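Local coordinates for protein BauA (Acinetobacter baumannii, PDB 6HCP) that takes up iron across the outer membrane as the TonB-dependent receptor for ferric preacinetobactin, at residues Pro132-Arg137 and Ser224-Leu229; Phe122-Phe127 and Asp243-Leu248; Asp69-Asp74 and Thr81-Ala86. One frame throughout, in Å; residues are numbered along the deposited sequence. Where two conformers were deposited one is given.

All three contacts belong to the plug-in-barrel fold of a TonB-dependent transporter. Contact 3 comes first along the chain and joins two short helices within the plug; contacts 1 and 2 each tie a plug segment to the barrel wall, through strands 221-234 and 238-252, which are consecutive and antiparallel neighbours. Contacts 1 and 2, centres about 9 Å apart, meet through the backbone pairing of these strands and where Met134 packs on Tyr245. Contact 3 lies about 13 Å from contact 1, which it joins through Asp69 and Gly136, and about 19 Å from contact 2, which it does not touch, both between centres. Two contacts thus join plug to wall, while the third packs the plug within itself.

Contact 1: Pro132-Arg137 and Ser224-Leu229. With C8E ((hydroxyethyloxy)tri(ethyloxy)octane), chain B.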
loop_
_atom_site.group_PDB
_atom_site.type_symbol
_atom_site.label_atom_id
_atom_site.label_comp_id
_atom_site.label_asym_id
_atom_site.label_seq_id
_atom_site.Cartn_x
_atom_site.Cartn_y
_atom_site.Cartn_z
ATOM N N PRO A 132 8.383 11.305 -24.582
ATOM C CA PRO A 132 7.430 11.800 -25.574
ATOM C C PRO A 132 6.984 13.274 -25.519
ATOM O O PRO A 132 6.009 13.631 -26.210
ATOM C CB PRO A 132 6.200 10.923 -25.318
ATOM C CG PRO A 132 6.273 10.594 -23.846
ATOM C CD PRO A 132 7.747 10.479 -23.538
ATOM N N GLU A 133 7.761 14.136 -24.857
ATOM C CA GLU A 133 7.322 15.534 -24.619
ATOM C C GLU A 133 7.222 16.335 -25.922
ATOM O O GLU A 133 6.531 17.338 -25.964
ATOM C CB GLU A 133 8.272 16.247 -23.661
ATOM C CG GLU A 133 8.047 15.852 -22.213
ATOM C CD GLU A 133 8.757 14.577 -21.800
ATOM O OE1 GLU A 133 9.467 13.968 -22.658
ATOM O OE2 GLU A 133 8.688 14.236 -20.600
ATOM N N MET A 134 7.935 15.936 -26.970
ATOM C CA MET A 134 7.963 16.774 -28.179
ATOM C C MET A 134 6.907 16.348 -29.199
ATOM O O MET A 134 6.850 16.924 -30.294
ATOM C CB MET A 134 9.355 16.794 -28.820
ATOM C CG MET A 134 9.850 15.455 -29.316
ATOM S SD MET A 134 11.517 15.586 -30.052
ATOM C CE MET A 134 11.122 16.215 -31.673
ATOM N N PHE A 135 5.997 15.432 -28.835
ATOM C CA PHE A 135 5.068 14.912 -29.838
ATOM C C PHE A 135 3.628 15.332 -29.564
ATOM O O PHE A 135 3.119 15.196 -28.441
ATOM C CB PHE A 135 5.226 13.395 -29.971
ATOM C CG PHE A 135 6.647 12.991 -30.260
ATOM C CD1 PHE A 135 7.235 13.310 -31.477
ATOM C CD2 PHE A 135 7.412 12.329 -29.308
ATOM C CE1 PHE A 135 8.575 13.036 -31.707
ATOM C CE2 PHE A 135 8.742 12.031 -29.552
ATOM C CZ PHE A 135 9.329 12.405 -30.738
ATOM N N GLY A 136 2.938 15.685 -30.651
ATOM C CA GLY A 136 1.511 15.952 -30.658
ATOM C C GLY A 136 0.684 14.684 -30.788
ATOM O O GLY A 136 -0.461 14.626 -30.333
ATOM N N ARG A 137 1.231 13.683 -31.495
ATOM C CA ARG A 137 0.542 12.420 -31.708
ATOM C C ARG A 137 1.573 11.289 -31.657
ATOM O O ARG A 137 2.717 11.453 -32.040
ATOM C CB ARG A 137 -0.182 12.341 -33.054
ATOM C CG ARG A 137 -1.160 13.474 -33.325
ATOM C CD ARG A 137 -2.463 13.290 -32.562
ATOM N NE ARG A 137 -3.412 14.336 -32.902
ATOM C CZ ARG A 137 -3.650 15.439 -32.186
ATOM N NH1 ARG A 137 -2.951 15.733 -31.096
ATOM N NH2 ARG A 137 -4.608 16.251 -32.595
ATOM N N SER A 224 16.756 11.956 -17.652
ATOM C CA SER A 224 16.344 12.264 -19.016
ATOM C C SER A 224 16.515 13.759 -19.262
ATOM O O SER A 224 16.274 14.577 -18.364
ATOM C CB SER A 224 14.916 11.842 -19.265
ATOM O OG SER A 224 14.706 10.489 -18.896
ATOM N N ARG A 225 16.790 14.108 -20.515
ATOM C CA ARG A 225 16.840 15.503 -20.927
ATOM C C ARG A 225 16.365 15.577 -22.372
ATOM O O ARG A 225 16.718 14.728 -23.178
ATOM C CB ARG A 225 18.257 16.095 -20.908
ATOM C CG ARG A 225 19.046 15.960 -19.618
ATOM C CD ARG A 225 20.264 16.891 -19.623
ATOM N NE ARG A 225 21.231 16.590 -18.563
ATOM C CZ ARG A 225 22.549 16.780 -18.642
ATOM N NH1 ARG A 225 23.078 17.332 -19.723
ATOM N NH2 ARG A 225 23.336 16.277 -17.705
ATOM N N LEU A 226 15.643 16.646 -22.691
ATOM C CA LEU A 226 15.206 16.903 -24.052
ATOM C C LEU A 226 15.132 18.408 -24.302
ATOM O O LEU A 226 14.609 19.176 -23.490
ATOM C CB LEU A 226 13.838 16.261 -24.259
ATOM C CG LEU A 226 13.207 16.475 -25.631
ATOM C CD1 LEU A 226 14.030 15.778 -26.703
ATOM C CD2 LEU A 226 11.770 15.966 -25.644
ATOM N N PHE A 227 15.594 18.798 -25.487
ATOM C CA PHE A 227 15.337 20.110 -26.039
ATOM C C PHE A 227 14.911 19.917 -27.491
ATOM O O PHE A 227 15.599 19.224 -28.235
ATOM C CB PHE A 227 16.574 21.000 -25.911
ATOM C CG PHE A 227 16.409 22.374 -26.512
ATOM C CD1 PHE A 227 15.668 23.346 -25.856
ATOM C CD2 PHE A 227 16.935 22.676 -27.757
ATOM C CE1 PHE A 227 15.458 24.590 -26.433
ATOM C CE2 PHE A 227 16.727 23.921 -28.332
ATOM C CZ PHE A 227 15.968 24.865 -27.680
ATOM N N SER A 228 13.742 20.452 -27.842
ATOM C CA SER A 228 13.188 20.287 -29.171
ATOM C C SER A 228 12.704 21.625 -29.733
ATOM O O SER A 228 12.222 22.479 -28.997
ATOM C CB SER A 228 12.072 19.271 -29.195
ATOM O OG SER A 228 10.915 19.750 -28.536
ATOM N N LEU A 229 12.709 21.703 -31.065
ATOM C CA LEU A 229 12.246 22.855 -31.811
ATOM C C LEU A 229 11.405 22.359 -32.983
ATOM O O LEU A 229 11.834 21.450 -33.695
ATOM C CB LEU A 229 13.465 23.635 -32.307
ATOM C CG LEU A 229 13.155 24.913 -33.078
ATOM C CD1 LEU A 229 12.511 25.937 -32.158
ATOM C CD2 LEU A 229 14.422 25.466 -33.704
HETATM C C1 C8E B . 21.809 17.143 -23.273
HETATM C C2 C8E B . 20.401 16.976 -23.805
HETATM C C3 C8E B . 19.631 18.291 -23.926
HETATM C C4 C8E B . 19.603 19.077 -22.616
HETATM C C5 C8E B . 18.550 20.185 -22.644
HETATM C C6 C8E B . 18.054 20.514 -21.240
HETATM C C7 C8E B . 16.841 21.437 -21.257
HETATM C C8 C8E B . 16.425 21.802 -19.833
HETATM O O9 C8E B . 15.025 22.101 -19.772
HETATM C C10 C8E B . 14.550 22.393 -18.459
HETATM C C11 C8E B . 13.208 23.085 -18.566
HETATM O O12 C8E B . 12.413 22.743 -17.439
#
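Met134 and Ser228 bring their CA atoms within 6.4 Å, the closest backbone approach between Pro132-Arg137, a turn and the start of plug strand 135-142, and Ser224-Leu229 of barrel strand 221-234. The setting is the plug-in-barrel fold of TonB-dependent receptors. No hydrogen bond joins the two segments, so this is side-chain packing of the plug on the inner wall of the barrel. On the plug side the chain turns a corner at Gly136, where Gly136 and Arg137 both face Val164 in a classic beta bulge, and Phe135 N bonds back to Pro132 O.

The strand presents alternate residues to the plug. Leu226 and Ser228 point inward, while Arg225 and Phe227 meet the detergent on the other face, Arg225 CB lying 3.7 Å from C4 of the C8E chain. Leu226 reaches the turn with one branch above all: CD2 is 4.0 Å from Glu133 CB and 4.1 Å from Met134 CB. The side chains of Leu226 and Met134 cross at about a right angle.

Met134 carries most of the contact from the plug. Its CG stands between the backbone N and the carbonyl carbon (chi1 63°), where it also covers one face of its neighbour Phe135 toward the rim of the ring. From there the chain runs on over Ser228, SD coming within 3.8 Å of Ser228 CB, and a bend at chi3 (-80°) keeps the methyl close as well. The polar end of Glu133 turns elsewhere: OE1 takes a hydrogen bond with Ser131, and OE2 forms a salt bridge with Arg211 of the neighbouring wall strand 202-212, adding a charged tie between plug and barrel. Tightest of all across the interface is Ser228 OG against Met134 CB, at 3.4 Å.

Contact 2: Phe122-Phe127 and Asp243-Leu248; sequences FGITPF and DAYDAL. With C8E ((hydroxyethyloxy)tri(ethyloxy)octane), chain B; EDO (1,2-ethanediol), chain G.
Tyr245 makes the one hydrogen bond that spans the contact: its phenol OH donates to Ile124 O over 2.6 Å. The acceptor lies near the plane of the ring, at its edge, and the hydroxyl lies in the carbonyl plane with a C=O...O angle of 147°. This links barrel strand 238-252 to the irregular plug loop Phe122-Phe127, between plug and inner wall. With chi1 at 77°, the ring rises from the strand and its hydroxyl reaches the loop.

Apolar contacts accompany the bond. Pro126 leans across the hydroxyl end of the ring, its CD 3.9 Å from Tyr245 CZ and its CG 3.9 Å from CE1. Ile124 adds a looser touch, CG2 to Tyr245 CE2 at 4.4 Å. Met118 and Met134 of the plug and Ser228 of the adjoining wall strand also pack on Tyr245.

Other polar bonds fix the two segments separately. Asp243 points inward from the wall and is held by Thr165 and Tyr167, while Gly123 O and Phe122 O bond to Ser311 and Ser347 of the barrel. Phe122 N donates nearly straight (171°) to O1 of an ethanediol, 2.9 Å away, probably a crystallisation additive. Asp246 turns to the outer face, where its OD1 comes to 3.7 Å from C2 of a C8E detergent chain.

Pro126 N, 3.2 Å from Tyr245 OH, has no hydrogen to give, and its lone pair, delocalised into the imide bond, makes it a poor acceptor. The short bond from Tyr245 OH to Ile124 O therefore sets the rotation of the hydroxyl and gives a buried loop carbonyl a partner from the barrel wall.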
loop_
_atom_site.group_PDB
_atom_site.type_symbol
_atom_site.label_atom_id
_atom_site.label_comp_id
_atom_site.label_asym_id
_atom_site.label_seq_id
_atom_site.Cartn_x
_atom_site.Cartn_y
_atom_site.Cartn_z
ATOM N N PHE A 122 12.059 7.800 -41.369
ATOM C CA PHE A 122 12.800 6.853 -40.544
ATOM C C PHE A 122 14.243 7.352 -40.343
ATOM O O PHE A 122 14.720 8.229 -41.068
ATOM C CB PHE A 122 12.699 5.468 -41.186
ATOM C CG PHE A 122 11.294 4.929 -41.251
ATOM C CD1 PHE A 122 10.459 5.228 -42.318
ATOM C CD2 PHE A 122 10.772 4.193 -40.200
ATOM C CE1 PHE A 122 9.142 4.799 -42.342
ATOM C CE2 PHE A 122 9.453 3.757 -40.228
ATOM C CZ PHE A 122 8.651 4.025 -41.312
ATOM N N GLY A 123 14.883 6.881 -39.271
ATOM C CA GLY A 123 16.278 7.172 -38.979
ATOM C C GLY A 123 16.524 8.486 -38.237
ATOM O O GLY A 123 17.689 8.951 -38.193
ATOM N N ILE A 124 15.478 9.084 -37.642
ATOM C CA ILE A 124 15.589 10.400 -36.972
ATOM C C ILE A 124 15.446 10.278 -35.442
ATOM O O ILE A 124 16.047 11.060 -34.679
ATOM C CB ILE A 124 14.541 11.380 -37.525
ATOM C CG1 ILE A 124 14.535 11.405 -39.055
ATOM C CG2 ILE A 124 14.731 12.762 -36.929
ATOM C CD1 ILE A 124 15.893 11.737 -39.635
ATOM N N THR A 125 14.532 9.411 -35.012
ATOM C CA THR A 125 14.126 9.259 -33.603
ATOM C C THR A 125 15.259 8.704 -32.753
ATOM O O THR A 125 16.190 8.057 -33.241
ATOM C CB THR A 125 12.880 8.363 -33.508
ATOM O OG1 THR A 125 13.091 7.207 -34.317
ATOM C CG2 THR A 125 11.614 9.058 -33.947
ATOM N N PRO A 126 15.194 8.876 -31.414
ATOM C CA PRO A 126 16.193 8.285 -30.527
ATOM C C PRO A 126 16.304 6.767 -30.714
ATOM O O PRO A 126 15.315 6.114 -31.001
ATOM C CB PRO A 126 15.682 8.676 -29.133
ATOM C CG PRO A 126 14.949 9.967 -29.384
ATOM C CD PRO A 126 14.240 9.742 -30.702
ATOM N N PHE A 127 17.519 6.246 -30.569
ATOM C CA PHE A 127 17.838 4.880 -30.986
ATOM C C PHE A 127 17.100 3.832 -30.133
ATOM O O PHE A 127 16.584 2.875 -30.666
ATOM C CB PHE A 127 19.343 4.662 -30.887
ATOM C CG PHE A 127 19.877 3.516 -31.706
ATOM C CD1 PHE A 127 20.051 3.642 -33.075
ATOM C CD2 PHE A 127 20.287 2.337 -31.102
ATOM C CE1 PHE A 127 20.651 2.623 -33.807
ATOM C CE2 PHE A 127 20.849 1.308 -31.840
ATOM C CZ PHE A 127 21.020 1.448 -33.201
ATOM N N ASP A 243 12.148 20.268 -37.823
ATOM C CA ASP A 243 12.185 19.729 -36.459
ATOM C C ASP A 243 13.633 19.428 -36.089
ATOM O O ASP A 243 14.423 18.951 -36.909
ATOM C CB ASP A 243 11.311 18.472 -36.366
ATOM C CG ASP A 243 9.849 18.734 -36.647
ATOM O OD1 ASP A 243 9.130 19.142 -35.703
ATOM O OD2 ASP A 243 9.430 18.549 -37.813
ATOM N N ALA A 244 13.993 19.711 -34.841
ATOM C CA ALA A 244 15.287 19.326 -34.322
ATOM C C ALA A 244 15.168 19.019 -32.827
ATOM O O ALA A 244 14.376 19.646 -32.128
ATOM C CB ALA A 244 16.300 20.414 -34.558
ATOM N N TYR A 245 16.019 18.114 -32.340
ATOM C CA TYR A 245 16.017 17.807 -30.925
ATOM C C TYR A 245 17.393 17.332 -30.496
ATOM O O TYR A 245 18.203 16.841 -31.299
ATOM C CB TYR A 245 14.931 16.776 -30.621
ATOM C CG TYR A 245 15.320 15.374 -31.010
ATOM C CD1 TYR A 245 16.086 14.595 -30.169
ATOM C CD2 TYR A 245 15.061 14.897 -32.281
ATOM C CE1 TYR A 245 16.550 13.347 -30.557
ATOM C CE2 TYR A 245 15.485 13.637 -32.673
ATOM C CZ TYR A 245 16.233 12.857 -31.810
ATOM O OH TYR A 245 16.703 11.633 -32.199
ATOM N N ASP A 246 17.623 17.435 -29.184
ATOM C CA ASP A 246 18.800 16.940 -28.535
ATOM C C ASP A 246 18.327 16.245 -27.253
ATOM O O ASP A 246 17.583 16.864 -26.462
ATOM C CB ASP A 246 19.745 18.109 -28.239
ATOM C CG ASP A 246 21.085 17.761 -27.615
ATOM O OD1 ASP A 246 21.370 16.572 -27.391
ATOM O OD2 ASP A 246 21.830 18.706 -27.321
ATOM N N ALA A 247 18.663 14.955 -27.113
ATOM C CA ALA A 247 18.102 14.118 -26.019
ATOM C C ALA A 247 19.226 13.379 -25.306
ATOM O O ALA A 247 20.242 13.017 -25.895
ATOM C CB ALA A 247 17.057 13.155 -26.549
ATOM N N LEU A 248 18.972 13.081 -24.025
ATOM C CA LEU A 248 19.832 12.252 -23.214
ATOM C C LEU A 248 18.938 11.286 -22.426
ATOM O O LEU A 248 17.877 11.692 -21.952
ATOM C CB LEU A 248 20.631 13.133 -22.250
ATOM C CG LEU A 248 21.309 12.390 -21.103
ATOM C CD1 LEU A 248 22.557 11.679 -21.595
ATOM C CD2 LEU A 248 21.666 13.335 -19.965
HETATM C C1 C8E B . 21.809 17.143 -23.273
HETATM C C2 C8E B . 20.401 16.976 -23.805
HETATM C C3 C8E B . 19.631 18.291 -23.926
HETATM C C4 C8E B . 19.603 19.077 -22.616
HETATM C C5 C8E B . 18.550 20.185 -22.644
HETATM C C6 C8E B . 18.054 20.514 -21.240
HETATM C C7 C8E B . 16.841 21.437 -21.257
HETATM C C8 C8E B . 16.425 21.802 -19.833
HETATM O O9 C8E B . 15.025 22.101 -19.772
HETATM C C10 C8E B . 14.550 22.393 -18.459
HETATM C C11 C8E B . 13.208 23.085 -18.566
HETATM O O12 C8E B . 12.413 22.743 -17.439
HETATM C C1 EDO G . 13.264 7.207 -45.211
HETATM O O1 EDO G . 12.199 7.182 -44.232
HETATM C C2 EDO G . 14.392 6.264 -44.821
HETATM O O2 EDO G . 14.043 4.896 -45.097
#

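Contact 3: Asp69-Asp74 and Thr81-Ala86; sequences DKYIED and TEVIAA. With EDO (1,2-ethanediol), chain K.
This is a helix-to-helix contact within the plug domain of the plug-in-barrel fold, mostly apolar with a water bridge at one side. Tyr71 and Ile72 on helix 69-75, which follows directly on plug strand 64-68, meet Val83 of the short helix beginning at Thr81, and Ala86. The backbones come nearest at Ile72 and Val83, whose CA atoms are 6.1 Å apart. Val138 of strand 135-142 touches both of these side chains, so the pair packs onto the plug sheet.

Val83 faces both residues of the first helix. Both its methyls touch Ile72 CG1, CG2 the closer at 3.8 Å, and Val83 CG1 also approaches Tyr71 CD2 at 4.2 Å. The tyrosine ring leaves its helix with CG anti to the backbone N (chi1 -176°), which carries it across toward the second helix. There it presents an edge to the backbone: CE2 is 3.6 Å from Val83 O, which lies near the ring plane. The phenol oxygen goes on to Ala86, whose CB is 3.9 Å from Tyr71 OH. The ring of Tyr67 also meets that of Tyr71, their planes about 20° apart.

One water completes the polar side, donating to Val83 O over 2.8 Å and bonding to Tyr71 OH. It thereby gives a helix carbonyl a partner and ties the hydroxyl to the other helix.

Away from Val83, the first helix is linked to the barrel. Asp74 OD1 forms a salt bridge with Arg670 of wall strand 665-674, and an ethanediol, probably an additive, donates to Asp74 O. One turn earlier in the same helix, Lys70 NZ closes a salt bridge to Asp74 OD2 at 2.8 Å, on the syn lone pair of that oxygen.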
loop_
_atom_site.group_PDB
_atom_site.type_symbol
_atom_site.label_atom_id
_atom_site.label_comp_id
_atom_site.label_asym_id
_atom_site.label_seq_id
_atom_site.Cartn_x
_atom_site.Cartn_y
_atom_site.Cartn_z
ATOM N N ASP A 69 -1.273 14.104 -27.410
ATOM C CA ASP A 69 -0.414 14.611 -26.380
ATOM C C ASP A 69 -1.182 14.742 -25.051
ATOM O O ASP A 69 -0.568 14.640 -24.008
ATOM C CB ASP A 69 0.277 15.916 -26.791
ATOM C CG ASP A 69 -0.629 17.053 -27.260
ATOM O OD1 ASP A 69 -1.786 16.807 -27.642
ATOM O OD2 ASP A 69 -0.160 18.180 -27.215
ATOM N N LYS A 70 -2.497 14.956 -25.098
ATOM C CA LYS A 70 -3.302 15.008 -23.866
ATOM C C LYS A 70 -3.254 13.634 -23.168
ATOM O O LYS A 70 -3.043 13.542 -21.956
ATOM C CB LYS A 70 -4.738 15.450 -24.169
ATOM C CG LYS A 70 -5.695 15.456 -22.964
ATOM C CD LYS A 70 -5.143 16.197 -21.755
ATOM C CE LYS A 70 -6.193 16.646 -20.751
ATOM N NZ LYS A 70 -7.002 15.510 -20.241
ATOM N N TYR A 71 -3.389 12.551 -23.946
ATOM C CA TYR A 71 -3.269 11.181 -23.390
ATOM C C TYR A 71 -1.882 10.952 -22.789
ATOM O O TYR A 71 -1.745 10.468 -21.669
ATOM C CB TYR A 71 -3.579 10.121 -24.446
ATOM C CG TYR A 71 -3.572 8.710 -23.918
ATOM C CD1 TYR A 71 -4.508 8.291 -22.988
ATOM C CD2 TYR A 71 -2.591 7.810 -24.302
ATOM C CE1 TYR A 71 -4.538 6.983 -22.532
ATOM C CE2 TYR A 71 -2.607 6.500 -23.862
ATOM C CZ TYR A 71 -3.583 6.082 -22.971
ATOM O OH TYR A 71 -3.591 4.790 -22.515
ATOM N N ILE A 72 -0.846 11.409 -23.493
ATOM C CA ILE A 72 0.497 11.247 -23.041
ATOM C C ILE A 72 0.666 11.907 -21.662
ATOM O O ILE A 72 1.314 11.340 -20.762
ATOM C CB ILE A 72 1.487 11.788 -24.086
ATOM C CG1 ILE A 72 1.397 10.999 -25.401
ATOM C CG2 ILE A 72 2.891 11.803 -23.538
ATOM C CD1 ILE A 72 2.158 11.648 -26.527
ATOM N N GLU A 73 0.185 13.148 -21.517
ATOM C CA GLU A 73 0.349 13.848 -20.239
ATOM C C GLU A 73 -0.545 13.178 -19.180
ATOM O O GLU A 73 -0.166 13.107 -18.013
ATOM C CB GLU A 73 0.044 15.344 -20.368
ATOM C CG GLU A 73 1.107 16.138 -21.124
ATOM C CD GLU A 73 2.460 16.373 -20.464
ATOM O OE1 GLU A 73 3.429 16.623 -21.238
ATOM O OE2 GLU A 73 2.557 16.353 -19.189
ATOM N N ASP A 74 -1.716 12.682 -19.586
ATOM C CA ASP A 74 -2.634 12.035 -18.638
ATOM C C ASP A 74 -2.019 10.759 -18.037
ATOM O O ASP A 74 -2.255 10.445 -16.867
ATOM C CB ASP A 74 -3.984 11.745 -19.276
ATOM C CG ASP A 74 -4.857 12.987 -19.436
ATOM O OD1 ASP A 74 -4.540 14.019 -18.801
ATOM O OD2 ASP A 74 -5.824 12.917 -20.208
ATOM N N THR A 81 6.603 3.263 -24.877
ATOM C CA THR A 81 5.928 2.038 -24.395
ATOM C C THR A 81 4.738 2.407 -23.499
ATOM O O THR A 81 3.668 1.813 -23.586
ATOM C CB THR A 81 6.900 1.136 -23.623
ATOM O OG1 THR A 81 7.973 0.780 -24.498
ATOM C CG2 THR A 81 6.227 -0.117 -23.107
ATOM N N GLU A 82 4.957 3.383 -22.613
ATOM C CA GLU A 82 3.951 3.812 -21.626
ATOM C C GLU A 82 2.785 4.521 -22.312
ATOM O O GLU A 82 1.733 4.676 -21.701
ATOM C CB GLU A 82 4.595 4.722 -20.579
ATOM C CG GLU A 82 5.490 3.949 -19.635
ATOM C CD GLU A 82 6.141 4.746 -18.519
ATOM O OE1 GLU A 82 5.751 5.909 -18.293
ATOM O OE2 GLU A 82 7.007 4.172 -17.851
ATOM N N VAL A 83 2.956 4.918 -23.582
ATOM C CA VAL A 83 1.854 5.409 -24.368
ATOM C C VAL A 83 1.133 4.252 -25.065
ATOM O O VAL A 83 -0.093 4.190 -25.062
ATOM C CB VAL A 83 2.314 6.460 -25.399
ATOM C CG1 VAL A 83 1.134 6.995 -26.177
ATOM C CG2 VAL A 83 3.086 7.601 -24.753
ATOM N N ILE A 84 1.877 3.435 -25.823
ATOM C CA ILE A 84 1.226 2.567 -26.822
ATOM C C ILE A 84 0.810 1.210 -26.237
ATOM O O ILE A 84 -0.040 0.535 -26.830
ATOM C CB ILE A 84 2.108 2.385 -28.073
ATOM C CG1 ILE A 84 3.386 1.600 -27.763
ATOM C CG2 ILE A 84 2.381 3.746 -28.692
ATOM C CD1 ILE A 84 4.206 1.246 -29.001
ATOM N N ALA A 85 1.419 0.774 -25.134
ATOM C CA ALA A 85 1.168 -0.571 -24.616
ATOM C C ALA A 85 0.056 -0.573 -23.558
ATOM O O ALA A 85 -0.434 -1.624 -23.196
ATOM C CB ALA A 85 2.432 -1.176 -24.049
ATOM N N ALA A 86 -0.279 0.586 -22.999
ATOM C CA ALA A 86 -1.107 0.593 -21.775
ATOM C C ALA A 86 -2.476 -0.057 -22.046
ATOM O O ALA A 86 -2.945 -0.854 -21.261
ATOM C CB ALA A 86 -1.238 2.002 -21.248
HETATM C C1 EDO K . -3.778 11.356 -14.135
HETATM O O1 EDO K . -4.022 11.897 -15.485
HETATM C C2 EDO K . -4.896 10.340 -13.832
HETATM O O2 EDO K . -4.803 9.203 -14.718
HETATM O O HOH W 1 -2.475 2.971 -24.410
#